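Local atomic coordinates of transcriptional protein SWT1 (Saccharomyces cerevisiae, PDB entry 4PQZ), a protein that takes part in transcription, probably as an activator, and has RNA endonuclease activity, the piece described here being its C-terminal HEPN-like domain. Residues T49-I54 against E80-Y85; N106-L111 against Q130-V135; H56-E61 against S92-L97; D124-E129 against S161-S166. One frame throughout, in Å; residues are numbered along the deposited sequence.

Contact 1: residues T49-I54 against E80-Y85; sequences TIFFAI and ENASNY
Ala82 and Ile54 carry most of this contact, a helix-helix packing inside the all-helical HEPN-like fold of the SWT1 C-terminal domain. Segments 49-54 and 80-85, on helices 35-62 and 79-88, run in roughly the same direction, their axes 31° apart and 10.2 Å from each other at closest approach. The single methyl of Ala82 points at helix 35-62 and is touched by three of its side chains, Ile50, Phe51 and Ile54. CG2 of Ile50 comes within 3.6 Å of Ala82 CB, and Phe51 offers the rim of its ring rather than a face, with CE1 4.0 Å from the same methyl. Ile54 also touches the backbone. Its extended chain (chi2 -176°) carries CD1 to helix 79-88, while its other branch, CG2, lies 4.1 Å from Tyr85 CB, the two side chains crossing at about a right angle. Beyond that point the tyrosine leads away, and its hydroxyl hydrogen-bonds to Asp70 O. Ile50 also packs on Trp132 and Leu136 of helix 122-139. No hydrogen bond joins the two segments; Ile54 CD1 sits 3.4 Å from Ala82 CB, a tight fit between carbons, and 3.3 Å from Ala82 O.

Contact 2: residues N106-L111 against Q130-V135; sequences NEWKSL and QFWETV
Phe131 and Trp108 meet as an oblique aromatic pair, ring centroids 6.0 Å apart and planes at 54°, neither stacked nor edge-to-face. The outer corner of the indole does the touching: Trp108 CH2 lies 3.8 Å from Phe131 CZ and also rests on both methyls of Val135, CG1 being 3.8 Å away. Next to it, Trp108 CZ3 approaches Trp132 CH2 at 3.8 Å, the two tryptophans passing alongside with opposite headings. Leu111 splits its branches between the aromatic partners, CD1 at the edge of the Trp132 ring, 3.8 Å from CZ2, and CD2 nearer Phe131. Glu107 bends at chi2 (-83°), which folds its carboxylate back so that OE1 stands over the centre of the Trp108 ring while OE2 comes 3.6 Å from Phe131 CE1. Within helix 122-139, Phe131 CD2 covers one face of Trp132, and Val135 CG2 lies over one face of Phe131. Farther out, Trp132 NE1 is hydrogen-bonded to Leu115 O, which satisfies the indole nitrogen and would help fix the ring's orientation. Buried aromatic packing thus joins segment 106-111, a 3-10 turn running into a loop, to helix 122-139 within the HEPN-like helical domain.

Contact 3: residues H56-E61 against S92-L97; sequences HTLRKE and SVFSEL
The Phe94 ring receives Leu58 at its edge, CD2 lying near the ring plane 3.5 Å from CZ, with the two side chains crossing at about a right angle. Thr57 approaches the same ring obliquely, its CG2 3.8 Å from Phe94 CE1. With OG1 at chi1 -83°, that methyl falls anti to the backbone nitrogen and presses against Val93 CG1 at 3.4 Å, tighter than usual for two carbons. The threonine hydroxyl and Leu97 meet tip to tip, OG1 to CD1 at 3.9 Å. At the more exposed end Glu61 contributes its aliphatic part, CG passing alongside Val93 CG2 at 3.7 Å, while the bend at chi2 brings its carboxylate toward Ser92 without a bond. A wider pi-type turn occupies 92-94, where Val93 points at helix 35-62 and the Phe94 ring reaches it. Segments 56-61 and 92-97 cross at 122°, near the C-terminal end of helix 35-62, where Tyr62 also packs on Val93 and Phe143 from a loop packs on Thr57.

Contact 4: residues D124-E129 against S161-S166; sequences DLRTFE and SINAIS
Ile162 supplies the apolar part of the contact, its side chain crossing Leu125 and Glu129 of helix 122-139 obliquely. Its extended chain wedges CD1 between Leu125 CG and Glu129 CB, 3.7 Å from each. Ile162 CG1 lies 4.0 Å from Leu125 CD2, and Leu125 also touches Phe35 of helix 35-62. The flat-group contact comes from the other branch: Ile162 CG2 sits over the centre of one guanidinium face of Arg126, 3.8 Å from CZ. The polar part is at the guanidinium edge, where Arg126 NH2 donates to Asn163 OD1 with an angle of 137° at the hydrogen. The modelled separation is very short, so its exact length is doubtful; the guanidinium and amide planes are turned 49° apart. Arg126 bends at chi3 (148°) on its way to this last turn of helix 145-163. One arginine thus serves both chemistries: its face lies against Ile162 CG2, while its edge sets the cationic group beside Asn163 OD1, at the C-terminal end of a helix, a location that would probably favour positive charge.

The four contacts differ in chemistry with their place in a small helical domain. Contacts 1 and 2 lie nearest the centre of the chain and are wholly apolar in character apart from one glutamate, one built around a methyl and the other around large aromatic rings; they touch each other directly. Contact 3 shares helix 35-62 with contact 1 and follows it toward the surface, where a glutamate enters as an aliphatic neighbour. Contact 4 shares helix 122-139 with contact 2. Contacts 1 to 3 have no hydrogen bond across their segments, and contact 4 adds one of doubtful length. Contacts 3 and 4 sit on opposite sides of the chain's centre, about 30 Å apart between their centres.

Contact 1: residues T49-I54 against E80-Y85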
loop_
_atom_site.group_PDB
_atom_site.type_symbol
_atom_site.label_atom_id
_atom_site.label_comp_id
_atom_site.label_asym_id
_atom_site.label_seq_id
_atom_site.Cartn_x
_atom_site.Cartn_y
_atom_site.Cartn_z
ATOM N N THR A 49 -4.360 3.567 2.830
ATOM C CA THR A 49 -4.949 2.662 1.850
ATOM C C THR A 49 -4.322 1.267 1.919
ATOM O O THR A 49 -4.995 0.257 1.709
ATOM C CB THR A 49 -4.831 3.263 0.408
ATOM O OG1 THR A 49 -5.318 4.607 0.422
ATOM C CG2 THR A 49 -5.627 2.466 -0.599
ATOM N N ILE A 50 -3.031 1.214 2.215
ATOM C CA ILE A 50 -2.358 -0.060 2.414
ATOM C C ILE A 50 -2.918 -0.727 3.665
ATOM O O ILE A 50 -3.187 -1.926 3.682
ATOM C CB ILE A 50 -0.837 0.116 2.575
ATOM C CG1 ILE A 50 -0.211 0.686 1.296
ATOM C CG2 ILE A 50 -0.185 -1.217 2.911
ATOM C CD1 ILE A 50 1.205 1.226 1.504
ATOM N N PHE A 51 -3.107 0.073 4.708
ATOM C CA PHE A 51 -3.578 -0.435 5.993
ATOM C C PHE A 51 -4.998 -0.967 5.860
ATOM O O PHE A 51 -5.281 -2.079 6.300
ATOM C CB PHE A 51 -3.503 0.643 7.084
ATOM C CG PHE A 51 -2.100 1.090 7.399
ATOM C CD1 PHE A 51 -1.008 0.358 6.948
ATOM C CD2 PHE A 51 -1.874 2.236 8.148
ATOM C CE1 PHE A 51 0.282 0.763 7.231
ATOM C CE2 PHE A 51 -0.583 2.646 8.440
ATOM C CZ PHE A 51 0.497 1.907 7.979
ATOM N N PHE A 52 -5.873 -0.178 5.234
ATOM C CA PHE A 52 -7.239 -0.609 4.932
ATOM C C PHE A 52 -7.251 -1.952 4.216
ATOM O O PHE A 52 -7.998 -2.856 4.609
ATOM C CB PHE A 52 -7.985 0.432 4.070
ATOM C CG PHE A 52 -9.292 -0.084 3.487
ATOM C CD1 PHE A 52 -10.447 -0.147 4.269
ATOM C CD2 PHE A 52 -9.361 -0.515 2.167
ATOM C CE1 PHE A 52 -11.654 -0.626 3.739
ATOM C CE2 PHE A 52 -10.559 -0.992 1.626
ATOM C CZ PHE A 52 -11.706 -1.051 2.416
ATOM N N ALA A 53 -6.421 -2.064 3.172
ATOM C CA ALA A 53 -6.384 -3.255 2.324
ATOM C C ALA A 53 -5.905 -4.496 3.079
ATOM O O ALA A 53 -6.455 -5.589 2.919
ATOM C CB ALA A 53 -5.527 -3.016 1.097
ATOM N N ILE A 54 -4.887 -4.318 3.910
ATOM C CA ILE A 54 -4.382 -5.418 4.707
ATOM C C ILE A 54 -5.368 -5.820 5.807
ATOM O O ILE A 54 -5.661 -7.008 5.973
ATOM C CB ILE A 54 -2.988 -5.104 5.272
ATOM C CG1 ILE A 54 -1.973 -5.116 4.120
ATOM C CG2 ILE A 54 -2.612 -6.101 6.341
ATOM C CD1 ILE A 54 -0.578 -4.929 4.559
ATOM N N GLU A 80 6.375 -0.570 7.013
ATOM C CA GLU A 80 7.149 -1.749 7.411
ATOM C C GLU A 80 6.309 -2.848 8.084
ATOM O O GLU A 80 6.492 -4.018 7.784
ATOM C CB GLU A 80 8.334 -1.368 8.308
ATOM C CG GLU A 80 9.203 -2.555 8.711
ATOM C CD GLU A 80 10.688 -2.251 8.622
ATOM O OE1 GLU A 80 11.112 -1.174 9.103
ATOM O OE2 GLU A 80 11.430 -3.092 8.065
ATOM N N ASN A 81 5.408 -2.465 8.992
ATOM C CA ASN A 81 4.431 -3.399 9.562
ATOM C C ASN A 81 3.569 -4.072 8.501
ATOM O O ASN A 81 3.381 -5.292 8.519
ATOM C CB ASN A 81 3.503 -2.685 10.539
ATOM C CG ASN A 81 4.212 -2.206 11.774
ATOM O OD1 ASN A 81 5.232 -2.770 12.182
ATOM N ND2 ASN A 81 3.676 -1.150 12.387
ATOM N N ALA A 82 3.047 -3.266 7.580
ATOM C CA ALA A 82 2.220 -3.769 6.488
ATOM C C ALA A 82 2.972 -4.794 5.646
ATOM O O ALA A 82 2.470 -5.887 5.385
ATOM C CB ALA A 82 1.736 -2.611 5.631
ATOM N N SER A 83 4.180 -4.431 5.233
ATOM C CA SER A 83 5.049 -5.310 4.458
ATOM C C SER A 83 5.297 -6.632 5.176
ATOM O O SER A 83 5.167 -7.714 4.593
ATOM C CB SER A 83 6.387 -4.621 4.197
ATOM O OG SER A 83 7.244 -5.489 3.494
ATOM N N ASN A 84 5.643 -6.536 6.452
ATOM C CA ASN A 84 5.813 -7.727 7.300
ATOM C C ASN A 84 4.546 -8.611 7.323
ATOM O O ASN A 84 4.625 -9.837 7.187
ATOM C CB ASN A 84 6.256 -7.327 8.723
ATOM C CG ASN A 84 6.273 -8.510 9.689
ATOM O OD1 ASN A 84 6.818 -9.575 9.371
ATOM N ND2 ASN A 84 5.657 -8.337 10.869
ATOM N N TYR A 85 3.374 -7.993 7.451
ATOM C CA TYR A 85 2.110 -8.732 7.297
ATOM C C TYR A 85 1.911 -9.428 5.939
ATOM O O TYR A 85 1.434 -10.566 5.891
ATOM C CB TYR A 85 0.907 -7.849 7.627
ATOM C CG TYR A 85 0.647 -7.768 9.108
ATOM C CD1 TYR A 85 0.646 -8.919 9.904
ATOM C CD2 TYR A 85 0.450 -6.544 9.723
ATOM C CE1 TYR A 85 0.434 -8.838 11.262
ATOM C CE2 TYR A 85 0.232 -6.457 11.072
ATOM C CZ TYR A 85 0.222 -7.600 11.837
ATOM O OH TYR A 85 -0.004 -7.478 13.175
#

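Contact 2: residues N106-L111 against Q130-V135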
loop_
_atom_site.group_PDB
_atom_site.type_symbol
_atom_site.label_atom_id
_atom_site.label_comp_id
_atom_site.label_asym_id
_atom_site.label_seq_id
_atom_site.Cartn_x
_atom_site.Cartn_y
_atom_site.Cartn_z
ATOM N N ASN A 106 9.769 -12.927 -1.254
ATOM C CA ASN A 106 10.977 -12.219 -0.815
ATOM C C ASN A 106 10.994 -10.678 -0.970
ATOM O O ASN A 106 11.725 -9.983 -0.261
ATOM C CB ASN A 106 12.208 -12.854 -1.469
ATOM C CG ASN A 106 13.507 -12.254 -0.971
ATOM O OD1 ASN A 106 13.976 -12.577 0.121
ATOM N ND2 ASN A 106 14.098 -11.374 -1.774
ATOM N N GLU A 107 10.178 -10.145 -1.879
ATOM C CA GLU A 107 10.053 -8.694 -2.067
ATOM C C GLU A 107 9.602 -7.964 -0.774
ATOM O O GLU A 107 9.902 -6.772 -0.576
ATOM C CB GLU A 107 9.071 -8.409 -3.220
ATOM C CG GLU A 107 9.474 -7.266 -4.183
ATOM C CD GLU A 107 9.101 -5.897 -3.646
ATOM O OE1 GLU A 107 8.226 -5.843 -2.757
ATOM O OE2 GLU A 107 9.678 -4.881 -4.098
ATOM N N TRP A 108 8.880 -8.679 0.094
ATOM C CA TRP A 108 8.299 -8.076 1.300
ATOM C C TRP A 108 9.115 -8.307 2.564
ATOM O O TRP A 108 8.764 -7.824 3.636
ATOM C CB TRP A 108 6.878 -8.577 1.501
ATOM C CG TRP A 108 6.060 -8.369 0.271
ATOM C CD1 TRP A 108 5.685 -9.317 -0.632
ATOM C CD2 TRP A 108 5.570 -7.121 -0.225
ATOM N NE1 TRP A 108 4.958 -8.752 -1.633
ATOM C CE2 TRP A 108 4.876 -7.403 -1.418
ATOM C CE3 TRP A 108 5.623 -5.797 0.236
ATOM C CZ2 TRP A 108 4.249 -6.403 -2.168
ATOM C CZ3 TRP A 108 4.987 -4.799 -0.516
ATOM C CH2 TRP A 108 4.327 -5.110 -1.705
ATOM N N LYS A 109 10.215 -9.030 2.427
ATOM C CA LYS A 109 11.100 -9.300 3.551
ATOM C C LYS A 109 11.721 -8.005 4.083
ATOM O O LYS A 109 11.777 -7.774 5.294
ATOM C CB LYS A 109 12.177 -10.296 3.118
ATOM C CG LYS A 109 12.912 -11.008 4.250
ATOM C CD LYS A 109 13.509 -12.323 3.748
ATOM C CE LYS A 109 14.840 -12.625 4.409
ATOM N NZ LYS A 109 14.815 -12.278 5.851
ATOM N N SER A 110 12.190 -7.166 3.168
ATOM C CA SER A 110 12.773 -5.870 3.525
ATOM C C SER A 110 12.672 -4.943 2.321
ATOM O O SER A 110 13.456 -5.039 1.374
ATOM C CB SER A 110 14.241 -6.010 3.968
ATOM O OG SER A 110 14.721 -4.812 4.578
ATOM N N LEU A 111 11.676 -4.070 2.359
ATOM C CA LEU A 111 11.480 -3.073 1.319
ATOM C C LEU A 111 12.619 -2.068 1.337
ATOM O O LEU A 111 13.136 -1.733 2.407
ATOM C CB LEU A 111 10.168 -2.314 1.543
ATOM C CG LEU A 111 8.820 -2.950 1.215
ATOM C CD1 LEU A 111 7.712 -1.958 1.577
ATOM C CD2 LEU A 111 8.764 -3.320 -0.265
ATOM N N GLN A 130 4.274 5.210 -7.877
ATOM C CA GLN A 130 4.138 4.175 -8.913
ATOM C C GLN A 130 4.167 2.751 -8.356
ATOM O O GLN A 130 3.447 1.880 -8.836
ATOM C CB GLN A 130 5.182 4.312 -10.037
ATOM C CG GLN A 130 4.946 5.525 -10.988
ATOM C CD GLN A 130 3.729 5.379 -11.903
ATOM O OE1 GLN A 130 3.820 4.788 -12.983
ATOM N NE2 GLN A 130 2.588 5.947 -11.490
ATOM N N PHE A 131 5.004 2.499 -7.358
ATOM C CA PHE A 131 5.128 1.132 -6.844
ATOM C C PHE A 131 3.824 0.748 -6.157
ATOM O O PHE A 131 3.243 -0.317 -6.421
ATOM C CB PHE A 131 6.307 1.012 -5.873
ATOM C CG PHE A 131 6.360 -0.300 -5.137
ATOM C CD1 PHE A 131 6.931 -1.421 -5.728
ATOM C CD2 PHE A 131 5.850 -0.411 -3.849
ATOM C CE1 PHE A 131 6.979 -2.625 -5.055
ATOM C CE2 PHE A 131 5.900 -1.612 -3.163
ATOM C CZ PHE A 131 6.459 -2.716 -3.769
ATOM N N TRP A 132 3.359 1.655 -5.304
ATOM C CA TRP A 132 2.195 1.401 -4.461
ATOM C C TRP A 132 0.862 1.415 -5.205
ATOM O O TRP A 132 -0.082 0.763 -4.782
ATOM C CB TRP A 132 2.180 2.370 -3.279
ATOM C CG TRP A 132 3.189 1.965 -2.262
ATOM C CD1 TRP A 132 4.335 2.631 -1.913
ATOM C CD2 TRP A 132 3.179 0.757 -1.499
ATOM N NE1 TRP A 132 5.025 1.917 -0.955
ATOM C CE2 TRP A 132 4.333 0.767 -0.685
ATOM C CE3 TRP A 132 2.298 -0.326 -1.419
ATOM C CZ2 TRP A 132 4.621 -0.269 0.202
ATOM C CZ3 TRP A 132 2.590 -1.351 -0.536
ATOM C CH2 TRP A 132 3.744 -1.316 0.262
ATOM N N GLU A 133 0.809 2.161 -6.308
ATOM C CA GLU A 133 -0.331 2.163 -7.222
ATOM C C GLU A 133 -0.533 0.764 -7.794
ATOM O O GLU A 133 -1.631 0.203 -7.704
ATOM C CB GLU A 133 -0.119 3.193 -8.351
ATOM C CG GLU A 133 -0.951 2.933 -9.594
ATOM C CD GLU A 133 -0.821 4.030 -10.644
ATOM O OE1 GLU A 133 -0.283 5.110 -10.331
ATOM O OE2 GLU A 133 -1.261 3.809 -11.792
ATOM N N THR A 134 0.539 0.212 -8.367
ATOM C CA THR A 134 0.547 -1.141 -8.919
ATOM C C THR A 134 0.152 -2.160 -7.828
ATOM O O THR A 134 -0.733 -2.978 -8.046
ATOM C CB THR A 134 1.961 -1.491 -9.488
ATOM O OG1 THR A 134 2.334 -0.542 -10.488
ATOM C CG2 THR A 134 2.007 -2.902 -10.099
ATOM N N VAL A 135 0.807 -2.077 -6.660
ATOM C CA VAL A 135 0.578 -2.988 -5.527
ATOM C C VAL A 135 -0.847 -2.915 -4.942
ATOM O O VAL A 135 -1.481 -3.950 -4.698
ATOM C CB VAL A 135 1.619 -2.753 -4.404
ATOM C CG1 VAL A 135 1.212 -3.433 -3.105
ATOM C CG2 VAL A 135 2.998 -3.225 -4.852
#

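Contact 3: residues H56-E61 against S92-L97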
loop_
_atom_site.group_PDB
_atom_site.type_symbol
_atom_site.label_atom_id
_atom_site.label_comp_id
_atom_site.label_asym_id
_atom_site.label_seq_id
_atom_site.Cartn_x
_atom_site.Cartn_y
_atom_site.Cartn_z
ATOM N N HIS A 56 -8.639 -5.410 5.835
ATOM C CA HIS A 56 -9.861 -5.961 5.253
ATOM C C HIS A 56 -9.681 -7.411 4.802
ATOM O O HIS A 56 -10.562 -8.260 4.973
ATOM C CB HIS A 56 -10.324 -5.082 4.069
ATOM C CG HIS A 56 -11.785 -5.188 3.785
ATOM N ND1 HIS A 56 -12.300 -5.986 2.779
ATOM C CD2 HIS A 56 -12.853 -4.606 4.380
ATOM C CE1 HIS A 56 -13.613 -5.885 2.767
ATOM N NE2 HIS A 56 -13.979 -5.050 3.731
ATOM N N THR A 57 -8.530 -7.675 4.209
ATOM C CA THR A 57 -8.208 -8.998 3.709
ATOM C C THR A 57 -7.978 -9.989 4.881
ATOM O O THR A 57 -8.465 -11.121 4.852
ATOM C CB THR A 57 -7.004 -8.906 2.739
ATOM O OG1 THR A 57 -7.456 -8.531 1.427
ATOM C CG2 THR A 57 -6.200 -10.226 2.674
ATOM N N LEU A 58 -7.281 -9.540 5.922
ATOM C CA LEU A 58 -6.995 -10.387 7.081
ATOM C C LEU A 58 -8.253 -10.720 7.880
ATOM O O LEU A 58 -8.474 -11.872 8.260
ATOM C CB LEU A 58 -5.952 -9.739 7.989
ATOM C CG LEU A 58 -4.480 -10.124 7.773
ATOM C CD1 LEU A 58 -4.361 -11.544 7.364
ATOM C CD2 LEU A 58 -3.926 -9.393 6.688
ATOM N N ARG A 59 -9.071 -9.701 8.128
ATOM C CA ARG A 59 -10.338 -9.871 8.814
ATOM C C ARG A 59 -11.294 -10.791 8.047
ATOM O O ARG A 59 -12.066 -11.535 8.648
ATOM C CB ARG A 59 -10.986 -8.514 9.066
ATOM C CG ARG A 59 -10.323 -7.709 10.176
ATOM C CD ARG A 59 -11.124 -6.440 10.433
ATOM N NE ARG A 59 -10.552 -5.595 11.479
ATOM C CZ ARG A 59 -10.824 -5.723 12.776
ATOM N NH1 ARG A 59 -11.651 -6.679 13.196
ATOM N NH2 ARG A 59 -10.258 -4.903 13.658
ATOM N N LYS A 60 -11.238 -10.749 6.723
ATOM C CA LYS A 60 -12.070 -11.630 5.900
ATOM C C LYS A 60 -11.586 -13.088 5.885
ATOM O O LYS A 60 -12.393 -14.024 5.950
ATOM C CB LYS A 60 -12.219 -11.090 4.471
ATOM C CG LYS A 60 -13.136 -11.941 3.595
ATOM C CD LYS A 60 -13.721 -11.143 2.430
ATOM C CE LYS A 60 -14.760 -11.972 1.685
ATOM N NZ LYS A 60 -15.702 -12.654 2.631
ATOM N N GLU A 61 -10.274 -13.281 5.812
ATOM C CA GLU A 61 -9.708 -14.621 5.976
ATOM C C GLU A 61 -9.957 -15.236 7.375
ATOM O O GLU A 61 -10.354 -16.398 7.487
ATOM C CB GLU A 61 -8.211 -14.612 5.672
ATOM C CG GLU A 61 -7.587 -15.997 5.552
ATOM C CD GLU A 61 -8.038 -16.752 4.310
ATOM O OE1 GLU A 61 -8.753 -16.161 3.471
ATOM O OE2 GLU A 61 -7.675 -17.944 4.180
ATOM N N SER A 92 -0.610 -18.107 2.818
ATOM C CA SER A 92 -2.003 -18.290 3.219
ATOM C C SER A 92 -2.977 -17.350 2.524
ATOM O O SER A 92 -4.083 -17.754 2.116
ATOM C CB SER A 92 -2.150 -18.098 4.741
ATOM O OG SER A 92 -1.497 -19.136 5.468
ATOM N N VAL A 93 -2.597 -16.075 2.428
ATOM C CA VAL A 93 -3.552 -15.063 1.989
ATOM C C VAL A 93 -3.097 -14.189 0.803
ATOM O O VAL A 93 -3.854 -13.992 -0.141
ATOM C CB VAL A 93 -3.979 -14.148 3.155
ATOM C CG1 VAL A 93 -5.268 -13.451 2.797
ATOM C CG2 VAL A 93 -4.181 -14.954 4.442
ATOM N N PHE A 94 -1.866 -13.679 0.847
ATOM C CA PHE A 94 -1.476 -12.604 -0.055
ATOM C C PHE A 94 -0.925 -13.003 -1.433
ATOM O O PHE A 94 -1.087 -12.260 -2.384
ATOM C CB PHE A 94 -0.543 -11.621 0.648
ATOM C CG PHE A 94 -1.236 -10.768 1.641
ATOM C CD1 PHE A 94 -1.981 -9.668 1.225
ATOM C CD2 PHE A 94 -1.179 -11.074 2.992
ATOM C CE1 PHE A 94 -2.664 -8.870 2.155
ATOM C CE2 PHE A 94 -1.843 -10.292 3.927
ATOM C CZ PHE A 94 -2.579 -9.189 3.505
ATOM N N SER A 95 -0.278 -14.159 -1.549
ATOM C CA SER A 95 0.268 -14.559 -2.838
ATOM C C SER A 95 -0.844 -14.795 -3.849
ATOM O O SER A 95 -0.650 -14.636 -5.046
ATOM C CB SER A 95 1.120 -15.824 -2.730
ATOM O OG SER A 95 0.308 -16.960 -2.530
ATOM N N GLU A 96 -1.999 -15.215 -3.361
ATOM C CA GLU A 96 -3.151 -15.403 -4.231
ATOM C C GLU A 96 -3.543 -14.094 -4.902
ATOM O O GLU A 96 -3.892 -14.076 -6.078
ATOM C CB GLU A 96 -4.342 -15.933 -3.438
ATOM C CG GLU A 96 -5.534 -16.209 -4.300
ATOM C CD GLU A 96 -6.839 -16.264 -3.530
ATOM O OE1 GLU A 96 -6.842 -15.984 -2.311
ATOM O OE2 GLU A 96 -7.867 -16.572 -4.171
ATOM N N LEU A 97 -3.477 -13.004 -4.139
ATOM C CA LEU A 97 -3.806 -11.677 -4.659
ATOM C C LEU A 97 -2.752 -11.200 -5.664
ATOM O O LEU A 97 -3.017 -10.342 -6.498
ATOM C CB LEU A 97 -3.952 -10.663 -3.522
ATOM C CG LEU A 97 -4.924 -11.042 -2.404
ATOM C CD1 LEU A 97 -5.070 -9.935 -1.373
ATOM C CD2 LEU A 97 -6.258 -11.433 -2.987
#

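Contact 4: residues D124-E129 against S161-S166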
loop_
_atom_site.group_PDB
_atom_site.type_symbol
_atom_site.label_atom_id
_atom_site.label_comp_id
_atom_site.label_asym_id
_atom_site.label_seq_id
_atom_site.Cartn_x
_atom_site.Cartn_y
_atom_site.Cartn_z
ATOM N N ASP A 124 11.827 10.258 -6.064
ATOM C CA ASP A 124 11.443 9.335 -4.995
ATOM C C ASP A 124 9.927 9.281 -4.826
ATOM O O ASP A 124 9.367 8.220 -4.552
ATOM C CB ASP A 124 12.104 9.736 -3.672
ATOM C CG ASP A 124 13.580 9.358 -3.607
ATOM O OD1 ASP A 124 14.141 8.951 -4.646
ATOM O OD2 ASP A 124 14.176 9.469 -2.513
ATOM N N LEU A 125 9.275 10.429 -5.009
ATOM C CA LEU A 125 7.818 10.525 -4.913
ATOM C C LEU A 125 7.117 9.779 -6.044
ATOM O O LEU A 125 6.099 9.131 -5.825
ATOM C CB LEU A 125 7.371 11.988 -4.866
ATOM C CG LEU A 125 5.868 12.252 -4.695
ATOM C CD1 LEU A 125 5.289 11.480 -3.504
ATOM C CD2 LEU A 125 5.580 13.750 -4.565
ATOM N N ARG A 126 7.675 9.858 -7.249
ATOM C CA ARG A 126 7.132 9.112 -8.379
ATOM C C ARG A 126 7.387 7.627 -8.199
ATOM O O ARG A 126 6.511 6.800 -8.459
ATOM C CB ARG A 126 7.733 9.600 -9.704
ATOM C CG ARG A 126 7.453 11.063 -9.969
ATOM C CD ARG A 126 7.761 11.446 -11.397
ATOM N NE ARG A 126 6.871 12.509 -11.855
ATOM C CZ ARG A 126 5.673 12.295 -12.403
ATOM N NH1 ARG A 126 5.217 11.058 -12.564
ATOM N NH2 ARG A 126 4.928 13.320 -12.792
ATOM N N THR A 127 8.595 7.297 -7.755
ATOM C CA THR A 127 8.968 5.906 -7.484
ATOM C C THR A 127 8.061 5.296 -6.413
ATOM O O THR A 127 7.593 4.169 -6.555
ATOM C CB THR A 127 10.453 5.787 -7.061
ATOM O OG1 THR A 127 11.286 6.120 -8.178
ATOM C CG2 THR A 127 10.785 4.367 -6.603
ATOM N N PHE A 128 7.800 6.075 -5.366
ATOM C CA PHE A 128 6.934 5.668 -4.273
ATOM C C PHE A 128 5.519 5.421 -4.774
ATOM O O PHE A 128 4.980 4.320 -4.623
ATOM C CB PHE A 128 6.927 6.740 -3.165
ATOM C CG PHE A 128 6.074 6.380 -1.975
ATOM C CD1 PHE A 128 6.577 5.571 -0.965
ATOM C CD2 PHE A 128 4.760 6.843 -1.872
ATOM C CE1 PHE A 128 5.783 5.226 0.142
ATOM C CE2 PHE A 128 3.967 6.503 -0.785
ATOM C CZ PHE A 128 4.483 5.698 0.226
ATOM N N GLU A 129 4.926 6.457 -5.361
ATOM C CA GLU A 129 3.556 6.393 -5.850
ATOM C C GLU A 129 3.358 5.319 -6.912
ATOM O O GLU A 129 2.369 4.591 -6.852
ATOM C CB GLU A 129 3.086 7.759 -6.360
ATOM C CG GLU A 129 1.587 7.850 -6.654
ATOM C CD GLU A 129 1.193 7.263 -8.014
ATOM O OE1 GLU A 129 0.023 6.848 -8.165
ATOM O OE2 GLU A 129 2.049 7.216 -8.929
ATOM N N SER A 161 -1.842 15.486 -8.643
ATOM C CA SER A 161 -1.155 16.324 -7.658
ATOM C C SER A 161 0.368 16.197 -7.780
ATOM O O SER A 161 1.118 17.106 -7.420
ATOM C CB SER A 161 -1.615 15.982 -6.232
ATOM O OG SER A 161 -2.984 16.326 -6.026
ATOM N N ILE A 162 0.815 15.056 -8.293
ATOM C CA ILE A 162 2.224 14.843 -8.596
ATOM C C ILE A 162 2.560 15.404 -9.985
ATOM O O ILE A 162 3.525 16.151 -10.139
ATOM C CB ILE A 162 2.596 13.341 -8.514
ATOM C CG1 ILE A 162 2.635 12.869 -7.057
ATOM C CG2 ILE A 162 3.940 13.074 -9.169
ATOM C CD1 ILE A 162 2.978 11.372 -6.906
ATOM N N ASN A 163 1.741 15.047 -10.980
ATOM C CA ASN A 163 1.966 15.436 -12.378
ATOM C C ASN A 163 1.690 16.914 -12.628
ATOM O O ASN A 163 1.926 17.431 -13.725
ATOM C CB ASN A 163 1.128 14.592 -13.335
ATOM C CG ASN A 163 1.962 13.569 -14.086
ATOM O OD1 ASN A 163 3.143 13.803 -14.356
ATOM N ND2 ASN A 163 1.358 12.433 -14.428
ATOM N N ALA A 164 1.185 17.589 -11.602
ATOM C CA ALA A 164 1.031 19.032 -11.642
ATOM C C ALA A 164 2.184 19.683 -10.879
ATOM O O ALA A 164 2.039 20.775 -10.320
ATOM C CB ALA A 164 -0.303 19.475 -11.077
ATOM N N ILE A 165 3.330 19.007 -10.851
ATOM C CA ILE A 165 4.586 19.670 -10.523
ATOM C C ILE A 165 5.651 19.350 -11.578
ATOM O O ILE A 165 6.204 18.250 -11.623
ATOM C CB ILE A 165 5.143 19.313 -9.123
ATOM C CG1 ILE A 165 4.036 19.263 -8.070
ATOM C CG2 ILE A 165 6.195 20.331 -8.721
ATOM C CD1 ILE A 165 4.519 18.715 -6.722
ATOM N N SER A 166 5.894 20.322 -12.447
ATOM C CA SER A 166 7.183 20.488 -13.096
ATOM C C SER A 166 7.633 21.842 -12.560
ATOM O O SER A 166 6.822 22.580 -11.996
ATOM C CB SER A 166 7.047 20.530 -14.625
ATOM O OG SER A 166 8.312 20.707 -15.240
#